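Local coordinates for protein predicted ATPase involved in replication control, Cdc46/Mcm family (Methanopyrus kandleri AV19, PDB 3F8T) that is an archaeal MCM homolog with an AAA+-type P-loop core, and probably binds ATP and single-stranded DNA, at residues A[371-376]-A[481-486]. The protein carries 2 engineered substitutions. Sequence-based numbering, arbitrary orientation.
Sequences FDLIAF and ELVDWY
Tyr486 lays its ring against Leu373 and Ile374, a worked example of how one aromatic side chain seats a helix on an edge strand of a parallel sheet. The ring is the bump, received by the backbone and side chains of Leu373, Ile374 and Phe376; it reaches them because CG is turned away from the backbone N (chi1 156°). Leu373 CA sits over its face, 4.2 Å from the centroid in a CH-pi contact, and Ile374 N lies over the same face. Ile374 crosses the ring obliquely, its CG1 3.5 Å from Tyr486 CE1, while Phe376 CE1 meets the ring edge 4.2 Å from Tyr486 CD1. Ile374 O, buried without a polar partner, lies 3.4 Å from Tyr486 CD1. In answer, Leu373 CD2 fills a hollow on the helix formed by Leu482 O (3.8 Å away), Val483 and Tyr486 CB. A water receives the phenol proton of Tyr486 and donates to Phe371 O. Replacing Tyr486 with alanine is likely to leave a gap against Ile374 and Leu373 and take away the water's phenol partner. The Trp485 indole edge meets Ala375 CA. Strand 373-376 pairs with strand 242-245, whereas helix 473-489 is bordered by helices 449-465 and 219-229.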
loop_
_atom_site.group_PDB
_atom_site.type_symbol
_atom_site.label_atom_id
_atom_site.label_comp_id
_atom_site.label_asym_id
_atom_site.label_seq_id
_atom_site.Cartn_x
_atom_site.Cartn_y
_atom_site.Cartn_z
ATOM N N PHE A 371 -11.648 9.957 13.957
ATOM C CA PHE A 371 -12.307 8.856 13.264
ATOM C C PHE A 371 -13.511 9.400 12.516
ATOM O O PHE A 371 -14.276 10.207 13.053
ATOM C CB PHE A 371 -12.721 7.760 14.246
ATOM C CG PHE A 371 -11.570 6.987 14.805
ATOM C CD1 PHE A 371 -11.053 7.299 16.058
ATOM C CD2 PHE A 371 -10.998 5.952 14.085
ATOM C CE1 PHE A 371 -9.969 6.598 16.584
ATOM C CE2 PHE A 371 -9.918 5.246 14.601
ATOM C CZ PHE A 371 -9.408 5.561 15.859
ATOM N N ASP A 372 -13.661 8.987 11.267
ATOM C CA ASP A 372 -14.852 9.316 10.488
ATOM C C ASP A 372 -16.112 8.669 11.066
ATOM O O ASP A 372 -17.174 9.255 11.040
ATOM C CB ASP A 372 -14.661 8.866 9.042
ATOM C CG ASP A 372 -13.518 9.626 8.340
ATOM O OD1 ASP A 372 -13.779 10.735 7.836
ATOM O OD2 ASP A 372 -12.381 9.107 8.303
ATOM N N LEU A 373 -15.986 7.442 11.546
ATOM C CA LEU A 373 -17.141 6.668 11.986
ATOM C C LEU A 373 -16.775 5.822 13.179
ATOM O O LEU A 373 -15.682 5.272 13.240
ATOM C CB LEU A 373 -17.623 5.725 10.878
ATOM C CG LEU A 373 -18.074 6.322 9.544
ATOM C CD1 LEU A 373 -17.951 5.317 8.420
ATOM C CD2 LEU A 373 -19.485 6.866 9.655
ATOM N N ILE A 374 -17.706 5.704 14.120
ATOM C CA ILE A 374 -17.580 4.712 15.168
ATOM C C ILE A 374 -18.705 3.711 14.982
ATOM O O ILE A 374 -19.869 4.093 14.898
ATOM C CB ILE A 374 -17.621 5.310 16.598
ATOM C CG1 ILE A 374 -16.631 6.480 16.715
ATOM C CG2 ILE A 374 -17.368 4.174 17.628
ATOM C CD1 ILE A 374 -16.583 7.166 18.097
ATOM N N ALA A 375 -18.339 2.444 14.882
ATOM C CA ALA A 375 -19.298 1.362 14.693
ATOM C C ALA A 375 -19.520 0.644 16.029
ATOM O O ALA A 375 -18.670 -0.142 16.488
ATOM C CB ALA A 375 -18.793 0.409 13.629
ATOM N N PHE A 376 -20.647 0.957 16.665
ATOM C CA PHE A 376 -21.021 0.367 17.943
ATOM C C PHE A 376 -21.698 -0.954 17.671
ATOM O O PHE A 376 -22.840 -0.987 17.209
ATOM C CB PHE A 376 -21.955 1.295 18.734
ATOM C CG PHE A 376 -21.357 2.638 19.046
ATOM C CD1 PHE A 376 -21.607 3.738 18.222
ATOM C CD2 PHE A 376 -20.544 2.806 20.159
ATOM C CE1 PHE A 376 -21.037 4.974 18.499
ATOM C CE2 PHE A 376 -19.983 4.028 20.442
ATOM C CZ PHE A 376 -20.226 5.118 19.612
ATOM N N GLU A 481 -26.419 8.354 5.243
ATOM C CA GLU A 481 -27.119 7.377 6.096
ATOM C C GLU A 481 -26.160 6.734 7.097
ATOM O O GLU A 481 -26.511 6.526 8.253
ATOM C CB GLU A 481 -27.795 6.302 5.240
ATOM C CG GLU A 481 -28.807 5.425 5.991
ATOM C CD GLU A 481 -28.198 4.177 6.636
ATOM O OE1 GLU A 481 -27.264 3.564 6.054
ATOM O OE2 GLU A 481 -28.674 3.800 7.732
ATOM N N LEU A 482 -24.937 6.436 6.663
ATOM C CA LEU A 482 -23.944 5.850 7.577
ATOM C C LEU A 482 -23.449 6.819 8.628
ATOM O O LEU A 482 -23.278 6.434 9.782
ATOM C CB LEU A 482 -22.748 5.285 6.804
ATOM C CG LEU A 482 -23.065 4.100 5.887
ATOM C CD1 LEU A 482 -21.849 3.777 5.024
ATOM C CD2 LEU A 482 -23.549 2.855 6.637
ATOM N N VAL A 483 -23.204 8.073 8.240
ATOM C CA VAL A 483 -22.765 9.081 9.207
ATOM C C VAL A 483 -23.893 9.326 10.214
ATOM O O VAL A 483 -23.655 9.320 11.427
ATOM C CB VAL A 483 -22.269 10.405 8.530
ATOM C CG1 VAL A 483 -21.980 11.494 9.587
ATOM C CG2 VAL A 483 -21.007 10.147 7.722
ATOM N N ASP A 484 -25.114 9.491 9.712
ATOM C CA ASP A 484 -26.300 9.642 10.580
ATOM C C ASP A 484 -26.492 8.481 11.562
ATOM O O ASP A 484 -26.795 8.693 12.751
ATOM C CB ASP A 484 -27.562 9.815 9.740
ATOM C CG ASP A 484 -27.681 11.199 9.150
ATOM O OD1 ASP A 484 -27.065 12.145 9.684
ATOM O OD2 ASP A 484 -28.390 11.340 8.141
ATOM N N TRP A 485 -26.298 7.262 11.068
ATOM C CA TRP A 485 -26.412 6.062 11.906
ATOM C C TRP A 485 -25.399 6.112 13.047
ATOM O O TRP A 485 -25.762 5.889 14.203
ATOM C CB TRP A 485 -26.242 4.798 11.061
ATOM C CG TRP A 485 -26.394 3.504 11.814
ATOM C CD1 TRP A 485 -27.553 2.797 12.027
ATOM C CD2 TRP A 485 -25.350 2.757 12.443
ATOM N NE1 TRP A 485 -27.285 1.658 12.760
ATOM C CE2 TRP A 485 -25.941 1.610 13.024
ATOM C CE3 TRP A 485 -23.974 2.948 12.582
ATOM C CZ2 TRP A 485 -25.199 0.660 13.725
ATOM C CZ3 TRP A 485 -23.232 1.999 13.277
ATOM C CH2 TRP A 485 -23.848 0.867 13.836
ATOM N N TYR A 486 -24.143 6.418 12.718
ATOM C CA TYR A 486 -23.077 6.650 13.706
ATOM C C TYR A 486 -23.447 7.723 14.736
ATOM O O TYR A 486 -23.328 7.512 15.954
ATOM C CB TYR A 486 -21.771 7.048 12.984
ATOM C CG TYR A 486 -20.791 7.849 13.826
ATOM C CD1 TYR A 486 -20.465 7.439 15.115
ATOM C CD2 TYR A 486 -20.179 8.998 13.328
ATOM C CE1 TYR A 486 -19.576 8.155 15.905
ATOM C CE2 TYR A 486 -19.269 9.741 14.123
ATOM C CZ TYR A 486 -18.977 9.296 15.411
ATOM O OH TYR A 486 -18.075 9.954 16.242
HETATM O O HOH W 1 -15.338 10.288 15.590
#